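Local coordinates for protein 6'''-hydroxyparomomycin C oxidase (Microbacterium trichothecenolyticum, PDB 7DVE) that oxidises the C3 hydroxyl of the sugar in C-glycosides such as isoorientin and mangiferin, using bound FAD and molecular oxygen and releasing hydrogen peroxide, at residues V163-F168 with R197-V202; F303-R308 with S365-G370; L295-Q300 with M437-S442. All blocks are in the same frame, centred on the assembly; numbering follows the deposited sequence.

Contact 1. Residues V163-F168 with R197-V202; sequences VTTDAF and RMPLAV
T164 and L200 grip each other through both backbone groups: T164 N donates to L200 O and L200 N to T164 O, each at 2.8 Å. Next to this pair the packing is close. The edge of the F168 ring meets L200, CE2 lying 3.4 Å from CD1. Threonine suits place 164 by offering two branches: its methyl CG2, sitting between backbone N and carbonyl carbon, joins A167 CB against V202 CG1, while OG1, anti to N (chi1 174°), accepts from D166 N in an ST turn. The hydrogen-bonded pair sets the short, weakly bonded strand 163-164 antiparallel on strand 196-204, in the antiparallel sheet of this GMC oxidoreductase, with the L200 side chain about 6 Å from FAD. Toward solvent the contact thins. T165 sets CG2 3.9 Å from P199 CB, lays CB against the aliphatic part of R197, and donates from OG1 to D166 OD1 at 3.0 Å; a glycine here would probably leave P199 and the R197 chain without this cover and D166 OD1 without its hydroxyl partner. R197 NE and D166 OD1 are opposite charges 4.1 Å apart, not a salt bridge; NE makes that with D169.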
ATOM      1  N   VAL A 163       2.324   4.901 -13.649  1.00 55.62           N
ATOM      2  CA  VAL A 163       0.883   5.055 -13.460  1.00 54.89           C
ATOM      3  C   VAL A 163       0.261   5.576 -14.739  1.00 52.10           C
ATOM      4  O   VAL A 163       0.764   6.531 -15.332  1.00 53.86           O
ATOM      5  CB  VAL A 163       0.584   6.014 -12.302  1.00 53.08           C
ATOM      6  CG1 VAL A 163      -0.840   6.569 -12.458  1.00 49.41           C
ATOM      7  CG2 VAL A 163       0.761   5.313 -10.983  1.00 52.57           C
ATOM      8  N   THR A 164      -0.846   4.978 -15.159  1.00 52.57           N
ATOM      9  CA  THR A 164      -1.519   5.455 -16.357  1.00 51.91           C
ATOM     10  C   THR A 164      -3.019   5.393 -16.162  1.00 51.10           C
ATOM     11  O   THR A 164      -3.532   4.554 -15.409  1.00 53.34           O
ATOM     12  CB  THR A 164      -1.138   4.636 -17.588  1.00 54.58           C
ATOM     13  OG1 THR A 164      -1.938   5.067 -18.699  1.00 54.82           O
ATOM     14  CG2 THR A 164      -1.409   3.159 -17.317  1.00 54.36           C
ATOM     15  N   THR A 165      -3.726   6.284 -16.862  1.00 52.46           N
ATOM     16  CA  THR A 165      -5.188   6.304 -16.849  1.00 50.87           C
ATOM     17  C   THR A 165      -5.809   5.629 -18.072  1.00 52.41           C
ATOM     18  O   THR A 165      -7.020   5.405 -18.080  1.00 52.64           O
ATOM     19  CB  THR A 165      -5.696   7.755 -16.784  1.00 50.98           C
ATOM     20  OG1 THR A 165      -5.257   8.459 -17.960  1.00 51.90           O
ATOM     21  CG2 THR A 165      -5.182   8.484 -15.541  1.00 47.44           C
ATOM     22  N   ASP A 166      -5.017   5.312 -19.098  1.00 49.80           N
ATOM     23  CA  ASP A 166      -5.521   4.966 -20.420  1.00 54.61           C
ATOM     24  C   ASP A 166      -5.517   3.472 -20.708  1.00 53.59           C
ATOM     25  O   ASP A 166      -5.967   3.075 -21.779  1.00 56.50           O
ATOM     26  CB  ASP A 166      -4.696   5.675 -21.505  1.00 54.41           C
ATOM     27  CG  ASP A 166      -4.703   7.183 -21.337  1.00 57.59           C
ATOM     28  OD1 ASP A 166      -5.727   7.728 -20.860  1.00 59.65           O
ATOM     29  OD2 ASP A 166      -3.687   7.826 -21.671  1.00 64.09           O
ATOM     30  N   ALA A 167      -5.051   2.644 -19.775  1.00 52.99           N
ATOM     31  CA  ALA A 167      -4.813   1.229 -20.050  1.00 57.03           C
ATOM     32  C   ALA A 167      -6.038   0.518 -20.619  1.00 54.38           C
ATOM     33  O   ALA A 167      -5.894  -0.406 -21.434  1.00 55.41           O
ATOM     34  CB  ALA A 167      -4.352   0.527 -18.771  1.00 54.66           C
ATOM     35  N   PHE A 168      -7.238   0.948 -20.233  1.00 50.79           N
ATOM     36  CA  PHE A 168      -8.485   0.336 -20.668  1.00 50.94           C
ATOM     37  C   PHE A 168      -9.218   1.137 -21.731  1.00 53.82           C
ATOM     38  O   PHE A 168     -10.377   0.830 -22.011  1.00 56.23           O
ATOM     39  CB  PHE A 168      -9.415   0.135 -19.472  1.00 51.00           C
ATOM     40  CG  PHE A 168      -8.885  -0.812 -18.456  1.00 50.37           C
ATOM     41  CD1 PHE A 168      -9.149  -2.164 -18.549  1.00 50.88           C
ATOM     42  CD2 PHE A 168      -8.108  -0.358 -17.405  1.00 49.94           C
ATOM     43  CE1 PHE A 168      -8.640  -3.055 -17.613  1.00 47.41           C
ATOM     44  CE2 PHE A 168      -7.605  -1.243 -16.467  1.00 49.49           C
ATOM     45  CZ  PHE A 168      -7.879  -2.594 -16.581  1.00 48.95           C
ATOM     46  N   ARG A 197     -11.163   8.569 -15.071  1.00 53.13           N
ATOM     47  CA  ARG A 197     -10.503   7.269 -15.039  1.00 52.93           C
ATOM     48  C   ARG A 197      -9.669   7.142 -13.779  1.00 51.33           C
ATOM     49  O   ARG A 197      -9.107   8.125 -13.294  1.00 52.26           O
ATOM     50  CB  ARG A 197      -9.603   7.068 -16.254  1.00 53.36           C
ATOM     51  CG  ARG A 197     -10.280   7.221 -17.587  1.00 52.48           C
ATOM     52  CD  ARG A 197      -9.350   7.974 -18.535  1.00 57.74           C
ATOM     53  NE  ARG A 197      -9.680   7.722 -19.925  1.00 55.70           N
ATOM     54  CZ  ARG A 197     -10.399   8.568 -20.647  1.00 61.81           C
ATOM     55  NH1 ARG A 197     -10.926   9.658 -20.102  1.00 60.30           N
ATOM     56  NH2 ARG A 197     -10.578   8.333 -21.950  1.00 62.48           N
ATOM     57  N   MET A 198      -9.601   5.948 -13.228  1.00 47.82           N
ATOM     58  CA  MET A 198      -8.693   5.762 -12.116  1.00 47.82           C
ATOM     59  C   MET A 198      -7.262   5.749 -12.648  1.00 48.63           C
ATOM     60  O   MET A 198      -6.977   5.049 -13.622  1.00 48.82           O
ATOM     61  CB  MET A 198      -8.973   4.470 -11.359  1.00 48.80           C
ATOM     62  CG  MET A 198      -8.035   4.310 -10.168  1.00 43.87           C
ATOM     63  SD  MET A 198      -8.411   5.488  -8.860  1.00 56.44           S
ATOM     64  CE  MET A 198      -9.869   4.717  -8.129  1.00 49.34           C
ATOM     65  N   PRO A 199      -6.339   6.505 -12.066  1.00 50.11           N
ATOM     66  CA  PRO A 199      -4.924   6.311 -12.426  1.00 48.77           C
ATOM     67  C   PRO A 199      -4.421   5.015 -11.817  1.00 47.66           C
ATOM     68  O   PRO A 199      -4.612   4.768 -10.624  1.00 50.41           O
ATOM     69  CB  PRO A 199      -4.216   7.543 -11.845  1.00 46.03           C
ATOM     70  CG  PRO A 199      -5.293   8.486 -11.391  1.00 46.01           C
ATOM     71  CD  PRO A 199      -6.586   7.739 -11.298  1.00 50.87           C
ATOM     72  N   LEU A 200      -3.809   4.160 -12.645  1.00 49.05           N
ATOM     73  CA  LEU A 200      -3.524   2.780 -12.253  1.00 47.51           C
ATOM     74  C   LEU A 200      -2.053   2.445 -12.437  1.00 49.63           C
ATOM     75  O   LEU A 200      -1.444   2.803 -13.449  1.00 52.68           O
ATOM     76  CB  LEU A 200      -4.367   1.768 -13.061  1.00 46.89           C
ATOM     77  CG  LEU A 200      -5.877   1.644 -12.854  1.00 48.42           C
ATOM     78  CD1 LEU A 200      -6.499   0.741 -13.945  1.00 42.88           C
ATOM     79  CD2 LEU A 200      -6.250   1.124 -11.396  1.00 44.29           C
ATOM     80  N   ALA A 201      -1.500   1.706 -11.481  1.00 48.93           N
ATOM     81  CA  ALA A 201      -0.114   1.246 -11.559  1.00 51.87           C
ATOM     82  C   ALA A 201      -0.134  -0.060 -12.331  1.00 51.41           C
ATOM     83  O   ALA A 201      -0.212  -1.147 -11.756  1.00 49.50           O
ATOM     84  CB  ALA A 201       0.485   1.082 -10.170  1.00 49.73           C
ATOM     85  N   VAL A 202      -0.089   0.049 -13.659  1.00 51.41           N
ATOM     86  CA  VAL A 202      -0.319  -1.084 -14.548  1.00 51.73           C
ATOM     87  C   VAL A 202       0.577  -0.906 -15.766  1.00 53.22           C
ATOM     88  O   VAL A 202       0.936   0.217 -16.122  1.00 51.37           O
ATOM     89  CB  VAL A 202      -1.816  -1.181 -14.946  1.00 48.98           C
ATOM     90  CG1 VAL A 202      -2.163  -0.154 -16.036  1.00 50.64           C
ATOM     91  CG2 VAL A 202      -2.129  -2.530 -15.445  1.00 50.34           C
TER

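Contact 2. Residues F303-R308 with S365-G370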
ATOM      1  N   PHE A 303     -20.278  -2.903  -2.854  1.00 46.87           N
ATOM      2  CA  PHE A 303     -21.571  -3.024  -3.505  1.00 47.79           C
ATOM      3  C   PHE A 303     -21.303  -3.647  -4.867  1.00 45.81           C
ATOM      4  O   PHE A 303     -20.221  -3.482  -5.410  1.00 49.18           O
ATOM      5  CB  PHE A 303     -22.202  -1.635  -3.646  1.00 47.37           C
ATOM      6  CG  PHE A 303     -23.686  -1.637  -3.767  1.00 47.90           C
ATOM      7  CD1 PHE A 303     -24.460  -2.501  -3.019  1.00 49.57           C
ATOM      8  CD2 PHE A 303     -24.315  -0.732  -4.619  1.00 51.70           C
ATOM      9  CE1 PHE A 303     -25.873  -2.466  -3.099  1.00 51.87           C
ATOM     10  CE2 PHE A 303     -25.707  -0.697  -4.734  1.00 53.49           C
ATOM     11  CZ  PHE A 303     -26.490  -1.574  -3.960  1.00 51.72           C
ATOM     12  N   ALA A 304     -22.275  -4.333  -5.429  1.00 43.52           N
ATOM     13  CA  ALA A 304     -22.102  -4.941  -6.740  1.00 49.23           C
ATOM     14  C   ALA A 304     -23.346  -4.675  -7.563  1.00 49.77           C
ATOM     15  O   ALA A 304     -24.461  -4.769  -7.039  1.00 50.22           O
ATOM     16  CB  ALA A 304     -21.862  -6.462  -6.624  1.00 52.21           C
ATOM     17  N   VAL A 305     -23.170  -4.334  -8.849  1.00 48.32           N
ATOM     18  CA  VAL A 305     -24.321  -4.057  -9.709  1.00 51.75           C
ATOM     19  C   VAL A 305     -24.144  -4.703 -11.082  1.00 51.79           C
ATOM     20  O   VAL A 305     -23.030  -4.883 -11.582  1.00 50.03           O
ATOM     21  CB  VAL A 305     -24.620  -2.542  -9.866  1.00 53.17           C
ATOM     22  CG1 VAL A 305     -24.700  -1.853  -8.506  1.00 49.48           C
ATOM     23  CG2 VAL A 305     -23.589  -1.873 -10.750  1.00 53.01           C
ATOM     24  N   ARG A 306     -25.271  -5.086 -11.674  1.00 51.74           N
ATOM     25  CA  ARG A 306     -25.331  -5.552 -13.047  1.00 53.80           C
ATOM     26  C   ARG A 306     -25.621  -4.370 -13.962  1.00 56.38           C
ATOM     27  O   ARG A 306     -26.698  -3.765 -13.884  1.00 58.07           O
ATOM     28  CB  ARG A 306     -26.406  -6.624 -13.205  1.00 54.61           C
ATOM     29  CG  ARG A 306     -26.574  -7.098 -14.638  1.00 57.54           C
ATOM     30  CD  ARG A 306     -27.739  -8.078 -14.758  1.00 63.05           C
ATOM     31  NE  ARG A 306     -27.207  -9.434 -14.694  1.00 67.65           N
ATOM     32  CZ  ARG A 306     -27.210 -10.185 -13.603  1.00 65.94           C
ATOM     33  NH1 ARG A 306     -27.835  -9.797 -12.498  1.00 64.48           N
ATOM     34  NH2 ARG A 306     -26.559 -11.347 -13.616  1.00 67.24           N
ATOM     35  N   MET A 307     -24.673  -4.045 -14.828  1.00 55.87           N
ATOM     36  CA  MET A 307     -24.860  -2.928 -15.754  1.00 58.48           C
ATOM     37  C   MET A 307     -26.023  -3.181 -16.714  1.00 59.30           C
ATOM     38  O   MET A 307     -26.150  -4.266 -17.292  1.00 60.71           O
ATOM     39  CB  MET A 307     -23.579  -2.695 -16.541  1.00 60.30           C
ATOM     40  CG  MET A 307     -22.664  -1.713 -15.858  1.00 59.94           C
ATOM     41  SD  MET A 307     -21.378  -1.114 -16.943  1.00 73.85           S
ATOM     42  CE  MET A 307     -21.208  -2.425 -18.135  1.00 64.87           C
ATOM     43  N   ARG A 308     -26.868  -2.170 -16.889  1.00 59.99           N
ATOM     44  CA  ARG A 308     -27.990  -2.236 -17.816  1.00 66.27           C
ATOM     45  C   ARG A 308     -27.564  -1.727 -19.201  1.00 69.78           C
ATOM     46  O   ARG A 308     -26.520  -1.085 -19.361  1.00 65.38           O
ATOM     47  CB  ARG A 308     -29.155  -1.391 -17.286  1.00 67.64           C
ATOM     48  CG  ARG A 308     -28.720   0.054 -16.927  1.00 68.75           C
ATOM     49  CD  ARG A 308     -29.879   1.030 -16.656  1.00 68.93           C
ATOM     50  NE  ARG A 308     -30.510   0.743 -15.368  1.00 72.84           N
ATOM     51  CZ  ARG A 308     -30.233   1.376 -14.233  1.00 68.61           C
ATOM     52  NH1 ARG A 308     -29.303   2.323 -14.174  1.00 63.06           N
ATOM     53  NH2 ARG A 308     -30.879   1.023 -13.120  1.00 67.80           N
ATOM     54  N   SER A 365     -20.400  -7.492 -17.414  1.00 57.57           N
ATOM     55  CA  SER A 365     -21.607  -6.752 -17.053  1.00 61.49           C
ATOM     56  C   SER A 365     -21.802  -6.560 -15.549  1.00 55.10           C
ATOM     57  O   SER A 365     -22.559  -5.671 -15.160  1.00 54.41           O
ATOM     58  CB  SER A 365     -22.839  -7.436 -17.644  1.00 61.37           C
ATOM     59  OG  SER A 365     -22.922  -8.765 -17.197  1.00 58.57           O
ATOM     60  N   ILE A 366     -21.158  -7.362 -14.705  1.00 53.24           N
ATOM     61  CA  ILE A 366     -21.210  -7.189 -13.254  1.00 52.18           C
ATOM     62  C   ILE A 366     -20.003  -6.372 -12.830  1.00 50.21           C
ATOM     63  O   ILE A 366     -18.864  -6.747 -13.132  1.00 48.97           O
ATOM     64  CB  ILE A 366     -21.212  -8.548 -12.522  1.00 54.04           C
ATOM     65  CG1 ILE A 366     -22.289  -9.502 -13.062  1.00 55.06           C
ATOM     66  CG2 ILE A 366     -21.355  -8.339 -11.035  1.00 53.27           C
ATOM     67  CD1 ILE A 366     -23.636  -8.922 -13.132  1.00 54.52           C
ATOM     68  N   VAL A 367     -20.237  -5.274 -12.107  1.00 48.30           N
ATOM     69  CA  VAL A 367     -19.152  -4.394 -11.675  1.00 50.18           C
ATOM     70  C   VAL A 367     -19.251  -4.193 -10.177  1.00 45.80           C
ATOM     71  O   VAL A 367     -20.352  -4.129  -9.625  1.00 47.72           O
ATOM     72  CB  VAL A 367     -19.156  -3.019 -12.380  1.00 47.77           C
ATOM     73  CG1 VAL A 367     -18.734  -3.169 -13.831  1.00 49.07           C
ATOM     74  CG2 VAL A 367     -20.510  -2.371 -12.263  1.00 48.37           C
ATOM     75  N   GLY A 368     -18.089  -4.085  -9.528  1.00 45.10           N
ATOM     76  CA  GLY A 368     -18.001  -3.819  -8.111  1.00 46.78           C
ATOM     77  C   GLY A 368     -17.804  -2.341  -7.838  1.00 47.20           C
ATOM     78  O   GLY A 368     -17.263  -1.608  -8.662  1.00 47.20           O
ATOM     79  N   LEU A 369     -18.249  -1.917  -6.664  1.00 44.70           N
ATOM     80  CA  LEU A 369     -18.025  -0.577  -6.143  1.00 46.07           C
ATOM     81  C   LEU A 369     -17.438  -0.672  -4.748  1.00 48.40           C
ATOM     82  O   LEU A 369     -17.906  -1.471  -3.926  1.00 48.81           O
ATOM     83  CB  LEU A 369     -19.329   0.233  -6.054  1.00 45.70           C
ATOM     84  CG  LEU A 369     -20.011   0.609  -7.362  1.00 47.71           C
ATOM     85  CD1 LEU A 369     -20.974  -0.496  -7.787  1.00 47.69           C
ATOM     86  CD2 LEU A 369     -20.714   1.945  -7.205  1.00 48.51           C
ATOM     87  N   GLY A 370     -16.440   0.174  -4.474  1.00 48.96           N
ATOM     88  CA  GLY A 370     -15.979   0.395  -3.115  1.00 43.96           C
ATOM     89  C   GLY A 370     -15.906   1.870  -2.742  1.00 48.48           C
ATOM     90  O   GLY A 370     -15.357   2.698  -3.484  1.00 48.35           O
TER
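With chi1 at 177°, R306 carries CG anti to its backbone N, and a bend at chi3 (-96°) folds the guanidinium back over I366. The isoleucine, its CG1 anti to the carbonyl carbon (chi1 -51°), brings CD1 to 3.6 Å from R306 CB and over one face of the guanidinium, offset toward its rim. An arginine suits this exposed place because its methylene chain can cover an apolar neighbour while its charged end remains at the surface.

On the other side of the sheet V305 and V367 meet through their CG2 methyls, 3.5 Å apart. V305 CG1 leans on L369 CD1, and M307 CG approaches V367 CG2 at 4.2 Å. These apolar side chains fill a buried layer that helix 406-424 covers at F303 and L369 and helix 176-183 at M307. On the face of R306 and I366, A304 stands opposite G368, a small pair that adds little bulk.

Strands 303-307 and 366-370 run antiparallel, their axes coming within 4.7 Å. V305 and V367 form a hydrogen-bonded pair with two nearly straight bonds of 2.9 Å, N to O in each direction; in the F303-L369 pair, F303 N to L369 O is the more bent. M307 N closes the ladder on S365 O at 2.7 Å. This is regular pairing inside the large antiparallel sheet of the GMC oxidoreductase, where strand 300-307 also pairs with 427-436; G368 is about 13 Å from FAD at the nearest atoms. The paired backbone leaves few polar groups to satisfy in the buried layer of F303, V305, V367 and L369.

Contact 3. Residues L295-Q300 with M437-S442; sequences LNDQAQ and MPLGAS
D297 and S442 carry the main polar link. The S442 hydroxyl donates to D297 OD1 at 2.6 Å and itself accepts from H444 N, while G440 N donates to D297 OD2 at 2.9 Å. Both donors approach from above the carboxylate plane; OD2 also accepts from a water and so takes two donors. Having CG anti to the backbone N (chi1 168°) sends the carboxylate of D297 across to the opposing loop, where a short acid can meet a backbone amide and a small hydroxyl together. The Q298 amide serves the active site instead: OE1 bonds H444 ND1, probably positioning this inferred proton acceptor from the second shell, and NE2 bonds C487 O and T485 OG1.

The amide that D297 meets belongs to a type II beta turn from P438 to A441, closed by A441 N to P438 O. G440 has the positive phi of 93° that a side chain would strain against the preceding carbonyl. This turn follows strand 427-436, and the opposing loop leads into strand 300-307; the two strands are neighbours in the sheet, and M437 N to Q300 O at 2.8 Å continues their pairing.

Two waters fill in the bonding. One donates to D297 OD2 and Q298 O and accepts from S442 N; the other bridges Q300 N and M437 O.

Apolar contact is slighter: the extended Q300 chain lies alongside M437, CG to CG 4.1 Å, and A299 CB faces L439 CD2 at 4.4 Å.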
ATOM      1  N   LEU A 295      -2.820   5.355  14.542  1.00 59.73           N
ATOM      2  CA  LEU A 295      -3.105   4.312  13.564  1.00 57.33           C
ATOM      3  C   LEU A 295      -4.501   4.481  12.970  1.00 57.24           C
ATOM      4  O   LEU A 295      -5.489   4.613  13.699  1.00 55.44           O
ATOM      5  CB  LEU A 295      -3.010   2.941  14.253  1.00 57.70           C
ATOM      6  CG  LEU A 295      -3.569   1.667  13.563  1.00 54.89           C
ATOM      7  CD1 LEU A 295      -2.981   1.497  12.216  1.00 52.45           C
ATOM      8  CD2 LEU A 295      -3.357   0.414  14.403  1.00 56.91           C
ATOM      9  N   ASN A 296      -4.602   4.424  11.642  1.00 55.49           N
ATOM     10  CA  ASN A 296      -5.928   4.527  11.045  1.00 56.11           C
ATOM     11  C   ASN A 296      -6.072   3.629   9.824  1.00 54.48           C
ATOM     12  O   ASN A 296      -5.207   3.601   8.938  1.00 53.88           O
ATOM     13  CB  ASN A 296      -6.290   5.982  10.696  1.00 51.83           C
ATOM     14  CG  ASN A 296      -5.269   6.662   9.765  1.00 56.96           C
ATOM     15  OD1 ASN A 296      -5.561   6.938   8.587  1.00 51.59           O
ATOM     16  ND2 ASN A 296      -4.090   6.990  10.318  1.00 53.54           N
ATOM     17  N   ASP A 297      -7.170   2.889   9.813  1.00 51.55           N
ATOM     18  CA  ASP A 297      -7.657   2.107   8.688  1.00 51.36           C
ATOM     19  C   ASP A 297      -8.785   2.890   8.012  1.00 52.37           C
ATOM     20  O   ASP A 297      -9.352   3.819   8.593  1.00 52.79           O
ATOM     21  CB  ASP A 297      -8.110   0.728   9.198  1.00 49.25           C
ATOM     22  CG  ASP A 297      -8.904  -0.081   8.190  1.00 51.57           C
ATOM     23  OD1 ASP A 297      -8.305  -0.585   7.211  1.00 51.19           O
ATOM     24  OD2 ASP A 297     -10.123  -0.288   8.422  1.00 53.23           O
ATOM     25  N   GLN A 298      -9.080   2.539   6.761  1.00 50.89           N
ATOM     26  CA  GLN A 298     -10.144   3.188   5.989  1.00 51.37           C
ATOM     27  C   GLN A 298     -11.335   2.234   5.906  1.00 53.32           C
ATOM     28  O   GLN A 298     -11.314   1.273   5.125  1.00 54.18           O
ATOM     29  CB  GLN A 298      -9.660   3.580   4.589  1.00 49.80           C
ATOM     30  CG  GLN A 298      -8.572   4.677   4.520  1.00 50.60           C
ATOM     31  CD  GLN A 298      -7.960   4.766   3.112  1.00 51.90           C
ATOM     32  OE1 GLN A 298      -8.301   3.962   2.246  1.00 52.07           O
ATOM     33  NE2 GLN A 298      -7.058   5.730   2.884  1.00 47.79           N
ATOM     34  N   ALA A 299     -12.373   2.494   6.706  1.00 53.00           N
ATOM     35  CA  ALA A 299     -13.586   1.675   6.639  1.00 53.80           C
ATOM     36  C   ALA A 299     -14.065   1.575   5.193  1.00 53.02           C
ATOM     37  O   ALA A 299     -14.118   2.577   4.473  1.00 49.65           O
ATOM     38  CB  ALA A 299     -14.677   2.268   7.535  1.00 50.15           C
ATOM     39  N   GLN A 300     -14.385   0.351   4.759  1.00 52.81           N
ATOM     40  CA  GLN A 300     -14.645   0.051   3.355  1.00 48.45           C
ATOM     41  C   GLN A 300     -16.060  -0.487   3.198  1.00 50.43           C
ATOM     42  O   GLN A 300     -16.465  -1.414   3.921  1.00 50.15           O
ATOM     43  CB  GLN A 300     -13.635  -0.966   2.830  1.00 51.26           C
ATOM     44  CG  GLN A 300     -13.873  -1.402   1.381  1.00 53.84           C
ATOM     45  CD  GLN A 300     -12.821  -2.376   0.849  1.00 53.09           C
ATOM     46  OE1 GLN A 300     -12.134  -3.077   1.602  1.00 54.41           O
ATOM     47  NE2 GLN A 300     -12.710  -2.429  -0.453  1.00 53.21           N
ATOM     48  N   MET A 437     -17.307  -3.758   5.149  1.00 51.42           N
ATOM     49  CA  MET A 437     -16.283  -4.782   5.349  1.00 50.02           C
ATOM     50  C   MET A 437     -15.767  -4.748   6.794  1.00 47.68           C
ATOM     51  O   MET A 437     -15.868  -3.734   7.464  1.00 48.73           O
ATOM     52  CB  MET A 437     -15.120  -4.551   4.389  1.00 49.33           C
ATOM     53  CG  MET A 437     -15.415  -4.824   2.910  1.00 50.99           C
ATOM     54  SD  MET A 437     -16.014  -6.471   2.608  1.00 53.84           S
ATOM     55  CE  MET A 437     -14.567  -7.435   3.048  1.00 50.74           C
ATOM     56  N   PRO A 438     -15.210  -5.843   7.306  1.00 49.66           N
ATOM     57  CA  PRO A 438     -14.636  -5.789   8.658  1.00 46.50           C
ATOM     58  C   PRO A 438     -13.412  -4.879   8.706  1.00 48.42           C
ATOM     59  O   PRO A 438     -12.623  -4.798   7.758  1.00 46.21           O
ATOM     60  CB  PRO A 438     -14.255  -7.246   8.971  1.00 46.06           C
ATOM     61  CG  PRO A 438     -14.470  -8.027   7.729  1.00 49.74           C
ATOM     62  CD  PRO A 438     -15.241  -7.198   6.733  1.00 47.43           C
ATOM     63  N   LEU A 439     -13.243  -4.210   9.847  1.00 44.30           N
ATOM     64  CA  LEU A 439     -12.185  -3.222   9.971  1.00 49.62           C
ATOM     65  C   LEU A 439     -10.831  -3.855   9.689  1.00 49.99           C
ATOM     66  O   LEU A 439     -10.573  -5.003  10.064  1.00 48.99           O
ATOM     67  CB  LEU A 439     -12.206  -2.583  11.356  1.00 49.63           C
ATOM     68  CG  LEU A 439     -13.541  -1.875  11.594  1.00 52.90           C
ATOM     69  CD1 LEU A 439     -13.647  -1.319  13.013  1.00 53.16           C
ATOM     70  CD2 LEU A 439     -13.765  -0.783  10.564  1.00 46.01           C
ATOM     71  N   GLY A 440      -9.977  -3.097   8.997  1.00 47.24           N
ATOM     72  CA  GLY A 440      -8.740  -3.621   8.469  1.00 47.10           C
ATOM     73  C   GLY A 440      -8.844  -4.111   7.045  1.00 47.49           C
ATOM     74  O   GLY A 440      -7.809  -4.291   6.387  1.00 49.97           O
ATOM     75  N   ALA A 441     -10.060  -4.314   6.538  1.00 46.01           N
ATOM     76  CA  ALA A 441     -10.223  -4.863   5.205  1.00 47.48           C
ATOM     77  C   ALA A 441      -9.637  -3.967   4.122  1.00 49.39           C
ATOM     78  O   ALA A 441      -9.262  -4.478   3.074  1.00 48.68           O
ATOM     79  CB  ALA A 441     -11.696  -5.112   4.919  1.00 47.29           C
ATOM     80  N   SER A 442      -9.533  -2.648   4.348  1.00 48.40           N
ATOM     81  CA  SER A 442      -9.010  -1.768   3.304  1.00 50.80           C
ATOM     82  C   SER A 442      -7.534  -2.017   3.010  1.00 48.40           C
ATOM     83  O   SER A 442      -7.066  -1.649   1.932  1.00 46.22           O
ATOM     84  CB  SER A 442      -9.209  -0.285   3.682  1.00 49.01           C
ATOM     85  OG  SER A 442      -8.279   0.138   4.667  1.00 46.77           O
TER
HETATM   86  O   HOH W   1     -11.401  -1.268   6.357  1.00 49.52           O
HETATM   87  O   HOH W   2     -13.998  -1.695   6.813  1.00 47.72           O

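Overall arrangement
Contacts 1 and 2 belong to the same antiparallel sheet, with centres 20 Å apart, but to different parts of it. Contact 1 joins a short strand and is partly exposed, mixing a single backbone pair with small apolar clusters and a charged fringe. Contact 2 is buried, and there a regular ladder of backbone bonds is combined with aliphatic packing. Contact 3 is also buried, yet it joins loops: a carboxylate, a hydroxyl and waters largely take the place of a repeating ladder, though one backbone bond remains. Its segment 295-300 leads on, through strand 300-307, to 303-308 of contact 2. Contact 3 touches the histidine inferred to be the proton acceptor. Contact 1 comes nearest to FAD and contact 2 lies farthest from it.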